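Local coordinates for encapsidation protein (Lactococcus phage asccphi28, PDB 7JQP), which probably acts as the ATPase of a viral DNA packaging motor, hydrolysing ATP to drive the phage genome into its capsid, at residues A[191-205]-A[254-266]. Numbering follows the deposited sequence.
Sequences GENFNPIFAGLGYYL and NAFENIRTPYFKH
Residues 254-266, part of the loop joining helix 246-252 to strand 273-277, lie against residues 191-205, which follow strand 183-188 of the large sheet of a probable P-loop ATPase fold. Gly-191 N donates to Ala-255 O (3.0 Å) and Asn-193 N to Ile-259 O, joining the two backbones. The amide of Asn-193 then ties three backbone points together. Its OD1 accepts from Leu-205 N and its ND2 donates to Leu-205 O, both 3.0 Å, while a weak bond from ND2 reaches Ile-259 O. The paired bonds to Leu-205 lie on lone pairs in the carbonyl planes and probably fix the rotation of the Asn-193 amide. Beside them, Leu-205 CD2 rests on Ile-259 CG2 at 3.7 Å.

Asn-258 OD1 accepts from Arg-260 N, closing an Asx turn just ahead of the arginine side chain. Bent at chi2 and chi3 (-88° and -65°), that chain brings NH2 over one face of Phe-194, toward the rim, in a cation-pi contact: Arg-260 CZ lies 4.7 Å from the centroid of the Phe-194 ring. The guanidinium is tilted 53° to the ring, and Arg-260 O lies at the ring's edge. Pro-262 presses its CG on Phe-194 CE2 and sets its CD at the edge of the Tyr-204 ring, 3.6 Å from Tyr-204 CE1. Phe-355 of helix 352-365 and Phe-342 also meet Phe-194. The result is a loop-to-loop junction built on an Asn amide bridge, an Asx turn and a cation-pi pair, within a fold consistent with a P-loop NTPase.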
loop_
_atom_site.group_PDB
_atom_site.type_symbol
_atom_site.label_atom_id
_atom_site.label_comp_id
_atom_site.label_asym_id
_atom_site.label_seq_id
_atom_site.Cartn_x
_atom_site.Cartn_y
_atom_site.Cartn_z
ATOM N N GLY A 191 13.125 16.570 24.500
ATOM C CA GLY A 191 13.770 15.780 25.535
ATOM C C GLY A 191 12.852 15.409 26.685
ATOM O O GLY A 191 12.280 16.285 27.341
ATOM N N GLU A 192 12.703 14.107 26.931
ATOM C CA GLU A 192 11.814 13.614 27.972
ATOM C C GLU A 192 12.336 12.304 28.543
ATOM O O GLU A 192 13.212 11.657 27.965
ATOM C CB GLU A 192 10.397 13.393 27.424
ATOM C CG GLU A 192 10.359 12.338 26.328
ATOM C CD GLU A 192 8.954 11.967 25.917
ATOM O OE1 GLU A 192 8.041 12.798 26.105
ATOM O OE2 GLU A 192 8.766 10.842 25.408
ATOM N N ASN A 193 11.808 11.940 29.710
ATOM C CA ASN A 193 12.108 10.666 30.343
ATOM C C ASN A 193 11.098 9.608 29.888
ATOM O O ASN A 193 10.192 9.880 29.099
ATOM C CB ASN A 193 12.109 10.834 31.857
ATOM C CG ASN A 193 13.379 11.485 32.366
ATOM O OD1 ASN A 193 14.487 11.024 32.093
ATOM N ND2 ASN A 193 13.221 12.588 33.086
ATOM N N PHE A 194 11.267 8.377 30.380
ATOM C CA PHE A 194 10.375 7.259 30.072
ATOM C C PHE A 194 10.468 6.848 28.605
ATOM O O PHE A 194 9.481 6.403 28.014
ATOM C CB PHE A 194 8.923 7.589 30.432
ATOM C CG PHE A 194 8.635 7.595 31.913
ATOM C CD1 PHE A 194 8.283 6.431 32.581
ATOM C CD2 PHE A 194 8.726 8.772 32.635
ATOM C CE1 PHE A 194 8.015 6.448 33.941
ATOM C CE2 PHE A 194 8.468 8.794 33.991
ATOM C CZ PHE A 194 8.113 7.632 34.647
ATOM N N ASN A 195 11.652 6.981 28.009
ATOM C CA ASN A 195 11.915 6.527 26.652
ATOM C C ASN A 195 13.058 5.520 26.653
ATOM O O ASN A 195 13.979 5.620 27.470
ATOM C CB ASN A 195 12.259 7.708 25.734
ATOM C CG ASN A 195 13.560 8.385 26.113
ATOM O OD1 ASN A 195 14.639 7.924 25.744
ATOM N ND2 ASN A 195 13.466 9.484 26.856
ATOM N N PRO A 196 13.026 4.537 25.748
ATOM C CA PRO A 196 14.045 3.473 25.804
ATOM C C PRO A 196 15.469 3.946 25.571
ATOM O O PRO A 196 16.393 3.449 26.228
ATOM C CB PRO A 196 13.592 2.503 24.698
ATOM C CG PRO A 196 12.803 3.364 23.748
ATOM C CD PRO A 196 12.079 4.342 24.632
ATOM N N ILE A 197 15.677 4.900 24.660
ATOM C CA ILE A 197 17.035 5.346 24.363
ATOM C C ILE A 197 17.684 5.955 25.598
ATOM O O ILE A 197 18.851 5.675 25.904
ATOM C CB ILE A 197 17.035 6.330 23.179
ATOM C CG1 ILE A 197 16.484 5.664 21.914
ATOM C CG2 ILE A 197 18.447 6.852 22.928
ATOM C CD1 ILE A 197 17.179 4.360 21.535
ATOM N N PHE A 198 16.948 6.798 26.330
ATOM C CA PHE A 198 17.528 7.385 27.533
ATOM C C PHE A 198 17.825 6.310 28.575
ATOM O O PHE A 198 18.790 6.433 29.339
ATOM C CB PHE A 198 16.623 8.458 28.129
ATOM C CG PHE A 198 16.846 9.830 27.544
ATOM C CD1 PHE A 198 17.281 9.978 26.236
ATOM C CD2 PHE A 198 16.693 10.967 28.322
ATOM C CE1 PHE A 198 17.498 11.228 25.699
ATOM C CE2 PHE A 198 16.922 12.223 27.790
ATOM C CZ PHE A 198 17.327 12.353 26.479
ATOM N N ALA A 199 17.003 5.257 28.631
ATOM C CA ALA A 199 17.231 4.195 29.605
ATOM C C ALA A 199 18.492 3.405 29.273
ATOM O O ALA A 199 19.338 3.171 30.145
ATOM C CB ALA A 199 16.018 3.264 29.658
ATOM N N GLY A 200 18.651 3.011 28.008
ATOM C CA GLY A 200 19.835 2.261 27.620
ATOM C C GLY A 200 21.119 3.027 27.875
ATOM O O GLY A 200 22.112 2.461 28.339
ATOM N N LEU A 201 21.115 4.325 27.573
ATOM C CA LEU A 201 22.287 5.144 27.847
ATOM C C LEU A 201 22.566 5.217 29.341
ATOM O O LEU A 201 23.728 5.310 29.755
ATOM C CB LEU A 201 22.086 6.549 27.286
ATOM C CG LEU A 201 22.160 6.710 25.769
ATOM C CD1 LEU A 201 21.906 8.164 25.386
ATOM C CD2 LEU A 201 23.499 6.240 25.231
ATOM N N GLY A 202 21.519 5.167 30.158
ATOM C CA GLY A 202 21.647 5.381 31.579
ATOM C C GLY A 202 21.472 6.815 32.009
ATOM O O GLY A 202 21.831 7.153 33.145
ATOM N N TYR A 203 20.943 7.670 31.138
ATOM C CA TYR A 203 20.812 9.087 31.423
ATOM C C TYR A 203 19.420 9.392 31.963
ATOM O O TYR A 203 18.414 9.011 31.355
ATOM C CB TYR A 203 21.069 9.934 30.177
ATOM C CG TYR A 203 21.010 11.405 30.495
ATOM C CD1 TYR A 203 21.995 11.984 31.281
ATOM C CD2 TYR A 203 19.970 12.207 30.047
ATOM C CE1 TYR A 203 21.961 13.318 31.600
ATOM C CE2 TYR A 203 19.928 13.553 30.363
ATOM C CZ TYR A 203 20.928 14.101 31.141
ATOM O OH TYR A 203 20.901 15.437 31.467
ATOM N N TYR A 204 19.375 10.082 33.099
ATOM C CA TYR A 204 18.141 10.589 33.688
ATOM C C TYR A 204 18.076 12.089 33.429
ATOM O O TYR A 204 18.993 12.823 33.811
ATOM C CB TYR A 204 18.108 10.283 35.185
ATOM C CG TYR A 204 16.964 10.910 35.945
ATOM C CD1 TYR A 204 15.692 10.356 35.911
ATOM C CD2 TYR A 204 17.162 12.051 36.708
ATOM C CE1 TYR A 204 14.648 10.925 36.612
ATOM C CE2 TYR A 204 16.126 12.627 37.409
ATOM C CZ TYR A 204 14.871 12.064 37.358
ATOM O OH TYR A 204 13.840 12.640 38.062
ATOM N N LEU A 205 17.015 12.538 32.765
ATOM C CA LEU A 205 16.908 13.939 32.377
ATOM C C LEU A 205 16.371 14.763 33.540
ATOM O O LEU A 205 15.307 14.465 34.088
ATOM C CB LEU A 205 16.009 14.083 31.149
ATOM C CG LEU A 205 15.723 15.498 30.648
ATOM C CD1 LEU A 205 17.006 16.170 30.201
ATOM C CD2 LEU A 205 14.727 15.465 29.492
ATOM N N ASN A 254 9.316 24.427 22.940
ATOM C CA ASN A 254 8.667 23.263 23.531
ATOM C C ASN A 254 9.601 22.061 23.640
ATOM O O ASN A 254 9.129 20.946 23.889
ATOM C CB ASN A 254 7.414 22.885 22.732
ATOM C CG ASN A 254 7.728 22.091 21.476
ATOM O OD1 ASN A 254 8.865 22.061 21.005
ATOM N ND2 ASN A 254 6.709 21.442 20.925
ATOM N N ALA A 255 10.907 22.260 23.453
ATOM C CA ALA A 255 11.846 21.145 23.525
ATOM C C ALA A 255 11.835 20.492 24.901
ATOM O O ALA A 255 11.916 19.262 25.013
ATOM C CB ALA A 255 13.256 21.626 23.177
ATOM N N PHE A 256 11.750 21.297 25.960
ATOM C CA PHE A 256 11.769 20.811 27.334
ATOM C C PHE A 256 10.475 21.152 28.064
ATOM O O PHE A 256 10.471 21.338 29.284
ATOM C CB PHE A 256 12.971 21.387 28.081
ATOM C CG PHE A 256 14.288 21.081 27.433
ATOM C CD1 PHE A 256 14.608 19.783 27.068
ATOM C CD2 PHE A 256 15.204 22.088 27.181
ATOM C CE1 PHE A 256 15.820 19.496 26.472
ATOM C CE2 PHE A 256 16.416 21.807 26.582
ATOM C CZ PHE A 256 16.725 20.509 26.227
ATOM N N GLU A 257 9.369 21.234 27.325
ATOM C CA GLU A 257 8.087 21.579 27.934
ATOM C C GLU A 257 7.752 20.629 29.078
ATOM O O GLU A 257 7.403 21.068 30.179
ATOM C CB GLU A 257 6.999 21.570 26.861
ATOM C CG GLU A 257 5.604 21.897 27.353
ATOM C CD GLU A 257 4.591 21.926 26.224
ATOM O OE1 GLU A 257 4.770 21.172 25.243
ATOM O OE2 GLU A 257 3.621 22.708 26.312
ATOM N N ASN A 258 7.887 19.324 28.845
ATOM C CA ASN A 258 7.662 18.315 29.876
ATOM C C ASN A 258 8.765 17.274 29.789
ATOM O O ASN A 258 8.934 16.644 28.739
ATOM C CB ASN A 258 6.303 17.629 29.708
ATOM C CG ASN A 258 5.907 16.813 30.926
ATOM O OD1 ASN A 258 6.696 16.646 31.855
ATOM N ND2 ASN A 258 4.701 16.257 30.902
ATOM N N ILE A 259 9.506 17.081 30.882
ATOM C CA ILE A 259 10.557 16.073 30.914
ATOM C C ILE A 259 10.084 14.783 31.582
ATOM O O ILE A 259 10.889 13.871 31.798
ATOM C CB ILE A 259 11.834 16.596 31.594
ATOM C CG1 ILE A 259 11.615 16.853 33.087
ATOM C CG2 ILE A 259 12.320 17.878 30.916
ATOM C CD1 ILE A 259 12.889 17.230 33.832
ATOM N N ARG A 260 8.797 14.688 31.917
ATOM C CA ARG A 260 8.212 13.448 32.433
ATOM C C ARG A 260 8.986 12.936 33.646
ATOM O O ARG A 260 9.426 11.786 33.700
ATOM C CB ARG A 260 8.128 12.389 31.330
ATOM C CG ARG A 260 7.069 12.674 30.266
ATOM C CD ARG A 260 5.707 12.089 30.666
ATOM N NE ARG A 260 5.762 10.626 30.717
ATOM C CZ ARG A 260 4.825 9.841 31.246
ATOM N NH1 ARG A 260 3.734 10.362 31.792
ATOM N NH2 ARG A 260 4.986 8.525 31.229
ATOM N N THR A 261 9.148 13.811 34.631
ATOM C CA THR A 261 9.842 13.440 35.856
ATOM C C THR A 261 9.046 12.364 36.587
ATOM O O THR A 261 7.815 12.467 36.687
ATOM C CB THR A 261 9.999 14.670 36.756
ATOM O OG1 THR A 261 10.428 15.797 35.977
ATOM C CG2 THR A 261 11.015 14.417 37.856
ATOM N N PRO A 262 9.690 11.320 37.115
ATOM C CA PRO A 262 8.944 10.287 37.835
ATOM C C PRO A 262 8.737 10.637 39.305
ATOM O O PRO A 262 9.454 11.452 39.883
ATOM C CB PRO A 262 9.841 9.039 37.714
ATOM C CG PRO A 262 10.935 9.395 36.747
ATOM C CD PRO A 262 11.074 10.889 36.830
ATOM N N TYR A 263 7.718 10.005 39.898
ATOM C CA TYR A 263 7.466 10.157 41.330
ATOM C C TYR A 263 8.355 9.181 42.100
ATOM O O TYR A 263 8.534 8.031 41.690
ATOM C CB TYR A 263 5.987 9.927 41.699
ATOM C CG TYR A 263 5.023 10.916 41.065
ATOM C CD1 TYR A 263 5.101 12.270 41.356
ATOM C CD2 TYR A 263 3.986 10.486 40.244
ATOM C CE1 TYR A 263 4.229 13.179 40.786
ATOM C CE2 TYR A 263 3.094 11.387 39.685
ATOM C CZ TYR A 263 3.220 12.733 39.963
ATOM O OH TYR A 263 2.338 13.635 39.412
ATOM N N PHE A 264 8.898 9.632 43.233
ATOM C CA PHE A 264 9.846 8.835 44.009
ATOM C C PHE A 264 9.414 8.747 45.468
ATOM O O PHE A 264 9.118 9.770 46.093
ATOM C CB PHE A 264 11.256 9.441 43.918
ATOM C CG PHE A 264 11.806 9.512 42.515
ATOM C CD1 PHE A 264 12.385 8.402 41.924
ATOM C CD2 PHE A 264 11.755 10.695 41.798
ATOM C CE1 PHE A 264 12.892 8.470 40.640
ATOM C CE2 PHE A 264 12.263 10.771 40.514
ATOM C CZ PHE A 264 12.831 9.656 39.935
ATOM N N LYS A 265 9.385 7.529 46.008
ATOM C CA LYS A 265 9.053 7.304 47.412
ATOM C C LYS A 265 9.594 5.933 47.816
ATOM O O LYS A 265 9.829 5.067 46.968
ATOM C CB LYS A 265 7.535 7.356 47.645
ATOM C CG LYS A 265 7.088 7.347 49.108
ATOM C CD LYS A 265 7.171 8.716 49.761
ATOM C CE LYS A 265 5.937 9.557 49.409
ATOM N NZ LYS A 265 6.026 10.943 49.949
ATOM N N HIS A 266 9.809 5.752 49.121
ATOM C CA HIS A 266 10.332 4.509 49.671
ATOM C C HIS A 266 9.308 3.835 50.578
ATOM O O HIS A 266 8.676 4.490 51.412
ATOM C CB HIS A 266 11.618 4.743 50.468
ATOM C CG HIS A 266 12.147 3.506 51.119
ATOM N ND1 HIS A 266 11.908 3.200 52.441
ATOM C CD2 HIS A 266 12.884 2.484 50.623
ATOM C CE1 HIS A 266 12.482 2.047 52.734
ATOM N NE2 HIS A 266 13.085 1.595 51.650
#